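Local coordinates for protein UDP-glucose:anthocyanidin 3-O-glucosyltransferase (Clitoria ternatea, PDB 4REL) that belongs to the GT-B clan of glycosyltransferases and is built of two Rossmann-like domains, each on a parallel beta sheet, that face each other across a cleft, at residues V7-F12 against T35-I40; T109-D114 against V129-F134; R362-D367 against K388-N393. One frame throughout, in Å; residues are numbered along the deposited sequence. Where two conformers were deposited one is given.

Interaction 1 (V7-F12 against T35-I40); sequences VAIFPF and TSFSFI. With ACT (acetate ion), chain G.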
loop_
_atom_site.group_PDB
_atom_site.type_symbol
_atom_site.label_atom_id
_atom_site.label_comp_id
_atom_site.label_asym_id
_atom_site.label_seq_id
_atom_site.Cartn_x
_atom_site.Cartn_y
_atom_site.Cartn_z
ATOM N N VAL A 7 -15.204 17.246 8.282
ATOM C CA VAL A 7 -14.908 16.112 7.424
ATOM C C VAL A 7 -14.939 14.838 8.264
ATOM O O VAL A 7 -14.287 14.752 9.313
ATOM C CB VAL A 7 -13.516 16.274 6.786
ATOM C CG1 VAL A 7 -13.209 15.115 5.848
ATOM C CG2 VAL A 7 -13.445 17.591 6.036
ATOM N N ALA A 8 -15.717 13.852 7.825
ATOM C CA ALA A 8 -15.703 12.552 8.480
ATOM C C ALA A 8 -14.836 11.648 7.639
ATOM O O ALA A 8 -14.925 11.677 6.410
ATOM C CB ALA A 8 -17.105 11.986 8.590
ATOM N N ILE A 9 -14.003 10.840 8.299
ATOM C CA ILE A 9 -13.047 9.997 7.602
ATOM C C ILE A 9 -13.230 8.547 8.005
ATOM O O ILE A 9 -13.261 8.230 9.201
ATOM C CB ILE A 9 -11.597 10.434 7.901
ATOM C CG1 ILE A 9 -11.377 11.889 7.455
ATOM C CG2 ILE A 9 -10.603 9.519 7.183
ATOM C CD1 ILE A 9 -11.367 12.884 8.605
ATOM N N PHE A 10 -13.363 7.677 7.002
ATOM C CA PHE A 10 -13.499 6.229 7.228
ATOM C C PHE A 10 -12.336 5.461 6.619
ATOM O O PHE A 10 -12.346 5.191 5.419
ATOM C CB PHE A 10 -14.805 5.692 6.609
ATOM C CG PHE A 10 -16.062 6.299 7.197
ATOM C CD1 PHE A 10 -16.601 5.809 8.381
ATOM C CD2 PHE A 10 -16.710 7.342 6.544
ATOM C CE1 PHE A 10 -17.760 6.365 8.922
ATOM C CE2 PHE A 10 -17.870 7.904 7.068
ATOM C CZ PHE A 10 -18.399 7.408 8.263
ATOM N N PRO A 11 -11.341 5.086 7.439
ATOM C CA PRO A 11 -10.331 4.163 6.913
ATOM C C PRO A 11 -10.926 2.791 6.667
ATOM O O PRO A 11 -11.944 2.444 7.269
ATOM C CB PRO A 11 -9.333 4.048 8.069
ATOM C CG PRO A 11 -10.179 4.309 9.306
ATOM C CD PRO A 11 -11.114 5.405 8.859
ATOM N N PHE A 12 -10.291 2.021 5.791
ATOM C CA PHE A 12 -10.442 0.570 5.793
ATOM C C PHE A 12 -9.592 0.156 6.993
ATOM O O PHE A 12 -8.377 0.344 6.995
ATOM C CB PHE A 12 -9.898 0.006 4.479
ATOM C CG PHE A 12 -10.166 -1.465 4.274
ATOM C CD1 PHE A 12 -11.460 -1.975 4.294
ATOM C CD2 PHE A 12 -9.121 -2.323 3.990
ATOM C CE1 PHE A 12 -11.690 -3.346 4.070
ATOM C CE2 PHE A 12 -9.345 -3.686 3.768
ATOM C CZ PHE A 12 -10.626 -4.190 3.804
ATOM N N THR A 35 -11.038 23.691 10.542
ATOM C CA THR A 35 -11.948 22.655 10.060
ATOM C C THR A 35 -11.826 21.429 10.959
ATOM O O THR A 35 -10.726 21.097 11.400
ATOM C CB THR A 35 -11.589 22.271 8.616
ATOM O OG1 THR A 35 -11.836 23.394 7.759
ATOM C CG2 THR A 35 -12.411 21.087 8.133
ATOM N N SER A 36 -12.958 20.786 11.246
ATOM C CA SER A 36 -12.989 19.590 12.087
ATOM C C SER A 36 -12.769 18.356 11.242
ATOM O O SER A 36 -13.379 18.222 10.181
ATOM C CB SER A 36 -14.347 19.454 12.772
ATOM O OG SER A 36 -14.597 20.580 13.605
ATOM N N PHE A 37 -11.918 17.455 11.730
ATOM C CA PHE A 37 -11.677 16.174 11.075
ATOM C C PHE A 37 -11.996 15.054 12.059
ATOM O O PHE A 37 -11.400 14.962 13.134
ATOM C CB PHE A 37 -10.226 16.083 10.579
ATOM C CG PHE A 37 -9.910 17.064 9.473
ATOM C CD1 PHE A 37 -9.958 16.669 8.143
ATOM C CD2 PHE A 37 -9.617 18.391 9.762
ATOM C CE1 PHE A 37 -9.685 17.568 7.114
ATOM C CE2 PHE A 37 -9.350 19.299 8.737
ATOM C CZ PHE A 37 -9.381 18.885 7.413
ATOM N N SER A 38 -12.952 14.210 11.687
ATOM C CA SER A 38 -13.425 13.166 12.580
ATOM C C SER A 38 -13.051 11.815 11.995
ATOM O O SER A 38 -13.609 11.391 10.984
ATOM C CB SER A 38 -14.939 13.283 12.776
ATOM O OG SER A 38 -15.281 14.475 13.500
ATOM N N PHE A 39 -12.096 11.154 12.639
ATOM C CA PHE A 39 -11.510 9.907 12.146
ATOM C C PHE A 39 -12.231 8.741 12.817
ATOM O O PHE A 39 -12.176 8.577 14.035
ATOM C CB PHE A 39 -10.012 9.893 12.484
ATOM C CG PHE A 39 -9.198 8.939 11.659
ATOM C CD1 PHE A 39 -8.549 9.375 10.515
ATOM C CD2 PHE A 39 -9.067 7.612 12.036
ATOM C CE1 PHE A 39 -7.782 8.509 9.752
ATOM C CE2 PHE A 39 -8.297 6.732 11.276
ATOM C CZ PHE A 39 -7.660 7.180 10.139
ATOM N N ILE A 40 -12.902 7.924 12.017
ATOM C CA ILE A 40 -13.823 6.929 12.547
ATOM C C ILE A 40 -13.284 5.533 12.250
ATOM O O ILE A 40 -13.317 5.074 11.108
ATOM C CB ILE A 40 -15.223 7.091 11.916
ATOM C CG1 ILE A 40 -15.767 8.502 12.185
ATOM C CG2 ILE A 40 -16.181 6.030 12.445
ATOM C CD1 ILE A 40 -16.985 8.878 11.318
HETATM C C ACT G . -11.696 22.064 15.488
HETATM O O ACT G . -12.529 21.179 15.193
HETATM O OXT ACT G . -11.154 22.097 16.619
HETATM C CH3 ACT G . -11.451 23.183 14.511
HETATM O O HOH W 1 -14.046 3.217 9.061
#

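Interaction 2 (T109-D114 against V129-F134); sequences TCIIAD and VPWIAF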
loop_
_atom_site.group_PDB
_atom_site.type_symbol
_atom_site.label_atom_id
_atom_site.label_comp_id
_atom_site.label_asym_id
_atom_site.label_seq_id
_atom_site.Cartn_x
_atom_site.Cartn_y
_atom_site.Cartn_z
ATOM N N THR A 109 -19.896 17.821 6.518
ATOM C CA THR A 109 -20.015 18.510 5.230
ATOM C C THR A 109 -19.314 17.780 4.087
ATOM O O THR A 109 -19.504 18.126 2.920
ATOM C CB THR A 109 -19.482 19.942 5.304
ATOM O OG1 THR A 109 -18.110 19.915 5.704
ATOM C CG2 THR A 109 -20.276 20.747 6.331
ATOM N N CYS A 110 -18.514 16.766 4.418
ATOM C CA CYS A 110 -17.709 16.083 3.421
ATOM C C CYS A 110 -17.230 14.763 4.020
ATOM O O CYS A 110 -16.948 14.693 5.213
ATOM C CB CYS A 110 -16.514 16.965 3.032
ATOM S SG CYS A 110 -15.463 16.278 1.737
ATOM N N ILE A 111 -17.165 13.710 3.209
ATOM C CA ILE A 111 -16.620 12.443 3.669
ATOM C C ILE A 111 -15.408 12.079 2.834
ATOM O O ILE A 111 -15.441 12.190 1.604
ATOM C CB ILE A 111 -17.668 11.306 3.609
ATOM C CG1 ILE A 111 -18.748 11.556 4.681
ATOM C CG2 ILE A 111 -17.009 9.937 3.846
ATOM C CD1 ILE A 111 -19.886 10.549 4.673
ATOM N N ILE A 112 -14.331 11.680 3.511
ATOM C CA ILE A 112 -13.197 11.041 2.848
ATOM C C ILE A 112 -13.178 9.614 3.339
ATOM O O ILE A 112 -13.223 9.358 4.539
ATOM C CB ILE A 112 -11.850 11.686 3.210
ATOM C CG1 ILE A 112 -11.827 13.152 2.796
ATOM C CG2 ILE A 112 -10.686 10.954 2.528
ATOM C CD1 ILE A 112 -10.581 13.866 3.238
ATOM N N ALA A 113 -13.107 8.670 2.417
ATOM C CA ALA A 113 -13.097 7.273 2.815
ATOM C C ALA A 113 -12.152 6.464 1.957
ATOM O O ALA A 113 -11.987 6.726 0.763
ATOM C CB ALA A 113 -14.501 6.691 2.737
ATOM N N ASP A 114 -11.526 5.473 2.580
ATOM C CA ASP A 114 -10.790 4.473 1.821
ATOM C C ASP A 114 -11.783 3.890 0.820
ATOM O O ASP A 114 -12.919 3.616 1.176
ATOM C CB ASP A 114 -10.280 3.386 2.771
ATOM C CG ASP A 114 -9.368 2.387 2.081
ATOM O OD1 ASP A 114 -8.152 2.368 2.385
ATOM O OD2 ASP A 114 -9.860 1.624 1.225
ATOM N N VAL A 129 -23.647 14.955 0.974
ATOM C CA VAL A 129 -22.324 15.584 1.022
ATOM C C VAL A 129 -21.416 14.904 0.009
ATOM O O VAL A 129 -21.654 13.751 -0.364
ATOM C CB VAL A 129 -21.670 15.469 2.435
ATOM C CG1 VAL A 129 -22.519 16.168 3.492
ATOM C CG2 VAL A 129 -21.432 13.998 2.805
ATOM N N PRO A 130 -20.365 15.607 -0.440
ATOM C CA PRO A 130 -19.422 14.953 -1.352
ATOM C C PRO A 130 -18.710 13.753 -0.734
ATOM O O PRO A 130 -18.410 13.734 0.470
ATOM C CB PRO A 130 -18.412 16.060 -1.676
ATOM C CG PRO A 130 -18.625 17.130 -0.648
ATOM C CD PRO A 130 -20.061 17.037 -0.247
ATOM N N TRP A 131 -18.441 12.756 -1.571
ATOM C CA TRP A 131 -17.706 11.574 -1.158
ATOM C C TRP A 131 -16.372 11.538 -1.890
ATOM O O TRP A 131 -16.320 11.507 -3.128
ATOM C CB TRP A 131 -18.503 10.309 -1.493
ATOM C CG TRP A 131 -17.923 9.039 -0.917
ATOM C CD1 TRP A 131 -17.822 8.706 0.400
ATOM C CD2 TRP A 131 -17.380 7.933 -1.656
ATOM N NE1 TRP A 131 -17.248 7.458 0.532
ATOM C CE2 TRP A 131 -16.973 6.963 -0.718
ATOM C CE3 TRP A 131 -17.214 7.666 -3.024
ATOM C CZ2 TRP A 131 -16.397 5.747 -1.098
ATOM C CZ3 TRP A 131 -16.650 6.454 -3.398
ATOM C CH2 TRP A 131 -16.245 5.513 -2.441
ATOM N N ILE A 132 -15.293 11.557 -1.121
ATOM C CA ILE A 132 -13.951 11.572 -1.682
ATOM C C ILE A 132 -13.321 10.225 -1.375
ATOM O O ILE A 132 -13.186 9.847 -0.216
ATOM C CB ILE A 132 -13.109 12.700 -1.067
ATOM C CG1 ILE A 132 -13.732 14.060 -1.405
ATOM C CG2 ILE A 132 -11.668 12.614 -1.551
ATOM C CD1 ILE A 132 -13.055 15.244 -0.733
ATOM N N ALA A 133 -12.964 9.484 -2.421
ATOM C CA ALA A 133 -12.407 8.146 -2.244
ATOM C C ALA A 133 -10.880 8.197 -2.227
ATOM O O ALA A 133 -10.258 8.873 -3.059
ATOM C CB ALA A 133 -12.910 7.195 -3.336
ATOM N N PHE A 134 -10.284 7.482 -1.274
ATOM C CA PHE A 134 -8.829 7.463 -1.108
ATOM C C PHE A 134 -8.319 6.098 -1.570
ATOM O O PHE A 134 -8.902 5.062 -1.222
ATOM C CB PHE A 134 -8.484 7.709 0.371
ATOM C CG PHE A 134 -6.999 7.681 0.686
ATOM C CD1 PHE A 134 -6.150 8.664 0.196
ATOM C CD2 PHE A 134 -6.469 6.685 1.510
ATOM C CE1 PHE A 134 -4.791 8.654 0.513
ATOM C CE2 PHE A 134 -5.105 6.666 1.834
ATOM C CZ PHE A 134 -4.266 7.661 1.324
#

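Interaction 3 (R362-D367 against K388-N393); sequences RPFFGD and KVFTKN. With KMP (3,5,7-trihydroxy-2-(4-hydroxyphenyl)-4H-chromen-4-one), chain B.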
loop_
_atom_site.group_PDB
_atom_site.type_symbol
_atom_site.label_atom_id
_atom_site.label_comp_id
_atom_site.label_asym_id
_atom_site.label_seq_id
_atom_site.Cartn_x
_atom_site.Cartn_y
_atom_site.Cartn_z
ATOM N N ARG A 362 8.435 -10.944 -5.264
ATOM C CA ARG A 362 7.663 -12.176 -5.191
ATOM C C ARG A 362 6.278 -11.800 -4.687
ATOM O O ARG A 362 6.022 -11.832 -3.484
ATOM C CB ARG A 362 8.335 -13.178 -4.242
ATOM C CG ARG A 362 7.964 -14.656 -4.470
ATOM C CD ARG A 362 6.466 -14.890 -4.300
ATOM N NE ARG A 362 6.091 -16.262 -3.970
ATOM C CZ ARG A 362 4.853 -16.733 -4.086
ATOM N NH1 ARG A 362 3.878 -15.943 -4.529
ATOM N NH2 ARG A 362 4.586 -17.990 -3.755
ATOM N N PRO A 363 5.369 -11.462 -5.609
ATOM C CA PRO A 363 4.021 -11.056 -5.185
ATOM C C PRO A 363 3.230 -12.253 -4.647
ATOM O O PRO A 363 3.315 -13.349 -5.216
ATOM C CB PRO A 363 3.397 -10.500 -6.475
ATOM C CG PRO A 363 4.169 -11.138 -7.601
ATOM C CD PRO A 363 5.549 -11.443 -7.072
ATOM N N PHE A 364 2.478 -12.046 -3.570
ATOM C CA PHE A 364 1.772 -13.139 -2.913
ATOM C C PHE A 364 0.258 -13.008 -3.002
ATOM O O PHE A 364 -0.451 -14.006 -3.084
ATOM C CB PHE A 364 2.165 -13.214 -1.427
ATOM C CG PHE A 364 3.516 -13.849 -1.174
ATOM C CD1 PHE A 364 3.665 -15.229 -1.188
ATOM C CD2 PHE A 364 4.629 -13.064 -0.901
ATOM C CE1 PHE A 364 4.903 -15.818 -0.947
ATOM C CE2 PHE A 364 5.871 -13.646 -0.661
ATOM C CZ PHE A 364 6.004 -15.023 -0.688
ATOM N N PHE A 365 -0.233 -11.774 -2.986
ATOM C CA PHE A 365 -1.611 -11.518 -2.602
ATOM C C PHE A 365 -2.132 -10.221 -3.230
ATOM O O PHE A 365 -1.363 -9.301 -3.468
ATOM C CB PHE A 365 -1.637 -11.426 -1.069
ATOM C CG PHE A 365 -2.963 -11.068 -0.495
ATOM C CD1 PHE A 365 -3.890 -12.056 -0.193
ATOM C CD2 PHE A 365 -3.277 -9.750 -0.226
ATOM C CE1 PHE A 365 -5.120 -11.729 0.350
ATOM C CE2 PHE A 365 -4.505 -9.415 0.307
ATOM C CZ PHE A 365 -5.429 -10.404 0.600
ATOM N N GLY A 366 -3.436 -10.146 -3.491
ATOM C CA GLY A 366 -4.053 -8.892 -3.902
ATOM C C GLY A 366 -3.500 -8.298 -5.182
ATOM O O GLY A 366 -3.372 -9.001 -6.191
ATOM N N ASP A 367 -3.170 -7.007 -5.151
ATOM C CA ASP A 367 -2.612 -6.343 -6.328
ATOM C C ASP A 367 -1.085 -6.303 -6.348
ATOM O O ASP A 367 -0.492 -5.531 -7.099
ATOM C CB ASP A 367 -3.197 -4.926 -6.523
ATOM C CG ASP A 367 -2.843 -3.962 -5.388
ATOM O OD1 ASP A 367 -2.129 -4.346 -4.439
ATOM O OD2 ASP A 367 -3.266 -2.788 -5.465
ATOM N N LYS A 388 9.242 -17.233 -10.225
ATOM C CA LYS A 388 7.977 -16.662 -9.739
ATOM C C LYS A 388 7.635 -17.057 -8.303
ATOM O O LYS A 388 6.669 -16.563 -7.715
ATOM C CB LYS A 388 6.814 -16.961 -10.690
ATOM C CG LYS A 388 7.073 -16.522 -12.123
ATOM C CD LYS A 388 5.997 -17.035 -13.068
ATOM C CE LYS A 388 6.343 -16.718 -14.518
ATOM N NZ LYS A 388 5.198 -16.966 -15.442
ATOM N N VAL A 389 8.425 -17.972 -7.755
ATOM C CA VAL A 389 8.362 -18.320 -6.346
ATOM C C VAL A 389 9.810 -18.382 -5.894
ATOM O O VAL A 389 10.712 -18.571 -6.719
ATOM C CB VAL A 389 7.673 -19.693 -6.109
ATOM C CG1 VAL A 389 6.218 -19.657 -6.544
ATOM C CG2 VAL A 389 8.416 -20.794 -6.850
ATOM N N PHE A 390 10.054 -18.199 -4.603
ATOM C CA PHE A 390 11.423 -18.258 -4.121
ATOM C C PHE A 390 11.950 -19.675 -4.212
ATOM O O PHE A 390 11.323 -20.615 -3.727
ATOM C CB PHE A 390 11.523 -17.791 -2.666
ATOM C CG PHE A 390 11.395 -16.304 -2.492
ATOM C CD1 PHE A 390 12.326 -15.442 -3.059
ATOM C CD2 PHE A 390 10.357 -15.770 -1.744
ATOM C CE1 PHE A 390 12.217 -14.063 -2.888
ATOM C CE2 PHE A 390 10.240 -14.398 -1.574
ATOM C CZ PHE A 390 11.169 -13.546 -2.140
ATOM N N THR A 391 13.094 -19.820 -4.862
ATOM C CA THR A 391 13.845 -21.068 -4.847
ATOM C C THR A 391 15.274 -20.653 -4.572
ATOM O O THR A 391 15.635 -19.506 -4.804
ATOM C CB THR A 391 13.823 -21.775 -6.203
ATOM O OG1 THR A 391 14.477 -20.949 -7.176
ATOM C CG2 THR A 391 12.389 -22.058 -6.658
ATOM N N LYS A 392 16.107 -21.569 -4.107
ATOM C CA LYS A 392 17.501 -21.214 -3.825
ATOM C C LYS A 392 18.236 -20.743 -5.075
ATOM O O LYS A 392 18.763 -19.638 -5.112
ATOM C CB LYS A 392 18.263 -22.369 -3.170
ATOM C CG LYS A 392 19.722 -22.029 -2.857
ATOM C CD LYS A 392 20.459 -23.211 -2.243
ATOM C CE LYS A 392 20.561 -24.371 -3.215
ATOM N NZ LYS A 392 21.185 -25.575 -2.592
ATOM N N ASN A 393 18.262 -21.567 -6.113
ATOM C CA ASN A 393 19.007 -21.201 -7.311
ATOM C C ASN A 393 18.475 -19.961 -8.010
ATOM O O ASN A 393 19.247 -19.114 -8.440
ATOM C CB ASN A 393 19.100 -22.389 -8.276
ATOM C CG ASN A 393 19.975 -23.515 -7.729
ATOM O OD1 ASN A 393 20.724 -23.325 -6.764
ATOM N ND2 ASN A 393 19.886 -24.691 -8.348
HETATM C C1 KMP B . -6.764 -6.395 -4.529
HETATM C C2 KMP B . -6.164 -5.368 -3.821
HETATM C C3 KMP B . -6.033 -5.496 -2.353
HETATM C C4 KMP B . -6.537 -6.714 -1.687
HETATM C C5 KMP B . -7.127 -7.688 -2.483
HETATM C C6 KMP B . -7.234 -7.528 -3.867
HETATM C C9 KMP B . -5.398 -4.430 -1.544
HETATM C C10 KMP B . -5.310 -4.640 -0.081
HETATM C C11 KMP B . -5.857 -5.910 0.498
HETATM C C14 KMP B . -5.807 -6.207 1.964
HETATM C C15 KMP B . -5.503 -5.230 2.910
HETATM C C16 KMP B . -5.463 -5.543 4.260
HETATM C C17 KMP B . -5.723 -6.839 4.677
HETATM C C18 KMP B . -6.030 -7.819 3.742
HETATM C C19 KMP B . -6.074 -7.501 2.392
HETATM O O12 KMP B . -6.428 -6.864 -0.324
HETATM O O13 KMP B . -4.958 -3.391 -2.090
HETATM O O24 KMP B . -5.678 -7.142 6.005
HETATM O O27 KMP B . -4.720 -3.672 0.674
HETATM O O29 KMP B . -7.822 -8.516 -4.597
HETATM O O30 KMP B . -5.699 -4.252 -4.447
#

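Interaction 1 (V7-F12 against T35-I40)
The opening beta-alpha-beta unit of the N-terminal Rossmann-like domain closes where Val7, Ala8 and Ile9 pair in parallel with Phe37, Ser38 and Phe39; helix 18-31 makes the connection. Four backbone hydrogen bonds alternate along the ladder. Val7 N gives to Ser36 O (2.8 Å) and Val7 O takes the N-H of Ser38, then Ile9 N gives to Ser38 O and Ile9 O receives Ile40 N (2.9 Å). The strand axes diverge by 22°. On the side that faces helix 18-31 lie Val7, Ile9, Phe37 and Phe39. Val7 runs beside the Phe37 ring, its CB 3.8 Å from CD1, and Ile9 CD1 meets that ring at its edge. The other branch of Ile9, CG2, stands opposite the backbone N and reaches Phe39 CD1 (3.9 Å), the side chains crossing at about a right angle. Phe39, with CG trans to its own N (chi1 -160°), swings its ring forward to Pro11, whose CD lies over one face, 4.3 Å from the ring centroid in a CH-pi contact; Leu21 and Val25 of the helix cover Ile9. Across the sheet, toward helix 89-104, Ile40 lies alongside Phe10, Ile40 CD1 touching Phe10 CE1 at 3.6 Å. Ser38 OG, on this side too, is bonded to His6 NE2. Beyond the last backbone pair a water gives one hydrogen bond to Pro11 O and one to Ile40 O (2.9 Å), past the point where proline has no N-H to offer. At the other end an acetate ion, probably from crystallisation, brings its O to 2.7 Å from Ser36 OG, which also reaches Gln106 OE1. Parallel pairing around a helical crossover, with apolar side chains filling the strand-helix interface, is characteristic of alpha/beta folds of the Rossmann type.

Interaction 2 (T109-D114 against V129-F134)
The indole of Trp131 meets Ile111 at its edge: Ile111 CG2 lies near the ring plane, 3.7 Å from Trp131 CD1. Ala113 CB approaches the same ring obliquely, 3.6 Å from Trp131 NE1. A chi1 of -171° sets CG beside the carbonyl carbon, and the indole is carried forward along the neighbouring strand, from Ile111 to Ala113, where NE1 is hydrogen-bonded to Ser120 OG and Leu121 and Ala124 of helix 119-127 pack on it. Phe134 does the reverse: its CB stays close, 3.7 Å from Ala113 O, while the ring leads away to Pro20, Leu21 and Leu24 of helix 18-31. On the sheet side shared with Phe134, Ile112 and Ile132 lie side by side and point the same way, and Ile132 CD1 touches Cys110 SG at 3.6 Å. At the start of the pairing Val129 CB and Pro130 CD close on the carbonyl of Thr109, the latter 3.4 Å from Thr109 O. Between the two layers of side chains runs a parallel ladder: Ile111 N to Pro130 O (3.0 Å), Ile132 N to Ile111 O, Ala113 N to Ile132 O and Phe134 N to Ala113 O (2.8 Å). Asp114 is the acidic residue of this contact, and its carboxylate turns to the end of the sheet: OD1 holds His17 ND1 and OD2 holds Phe116 N. The chemistry is therefore divided. Apolar side chains pack both sides of the sheet; Ile111, Ala113 and Ile132 pair their backbone groups across the contact, while Ile112 turns its own to strand 6-10; and the carboxylate, gripped at both oxygens, probably helps to set the orientation of the His17 ring, whose NE2 is hydrogen-bonded to the bound KMP.

Interaction 3 (R362-D367 against K388-N393)
Arg362 lays its aliphatic chain across the Phe390 ring and turns its guanidinium to Val389. A chi1 of -157° sends CG over one face of Phe390, 4.0 Å from the ring centroid in a CH-pi contact; CB comes to 3.5 Å from Phe390 CE2. The chain then bends at chi2 (-60°) and turns the guanidinium off the ring, so that the two planes stand 50° apart rather than stacked. The faces of the guanidinium are taken by different groups. Lys388 O hovers over one of them near the rim, 3.8 Å from Arg362 NE and not hydrogen-bonded, while Phe364 CE1 lies over the centre of the opposite one. Val389 CG1 also lies over a face, 3.6 Å from Arg362 NH2. Arg362 CD in turn covers a face of the Phe364 ring. Within the guanidinium plane NH1 gives a hydrogen bond to Pro363 O (2.7 Å) that ties the side chain back to its own loop. No hydrogen bond spans the two segments directly; Glu281 supplies the bridge, with OE1 in a salt bridge to Arg362 NH2 and OE2 taking Phe390 N. These bonds would limit rotation of the guanidinium. Farther along the first loop Phe365 and Asp367 reach the KMP pocket: Phe365 meets KMP with its ring edge, CE2 3.2 Å from C19, and Asp367 OD2 is 3.0 Å from KMP O30 while held by Val138 N and Ser141 OG. The contact thus joins the loop leaving strand 359-361, just before helix 368-378, to the turn that leads into helix 392-403, whose start Thr391 OG1 caps by bonding Gly394 N. Helix 279-292 runs against both through Glu281 and Val285.

From the N terminus, interaction 1 closes the loop over helix 18-31, interaction 2 the shorter one over helix 119-127, and interaction 3 a loop holding helix 368-378 and strand 382-384. The three follow in series; none nests in or crosses another. Interactions 1 and 2 belong to one seven-stranded sheet, with centres 9 Å apart, and join where strands 6-10 and 110-114 are neighbours: Ala8 O and Ile112 N are 3.0 Å apart, probably hydrogen-bonded. Interaction 3 lies in the second domain, its centre about 35 Å from that of interaction 2. KMP sits in the cleft between, bordered by the far end of 362-367, with the side chain of Asp114 about 7 Å away.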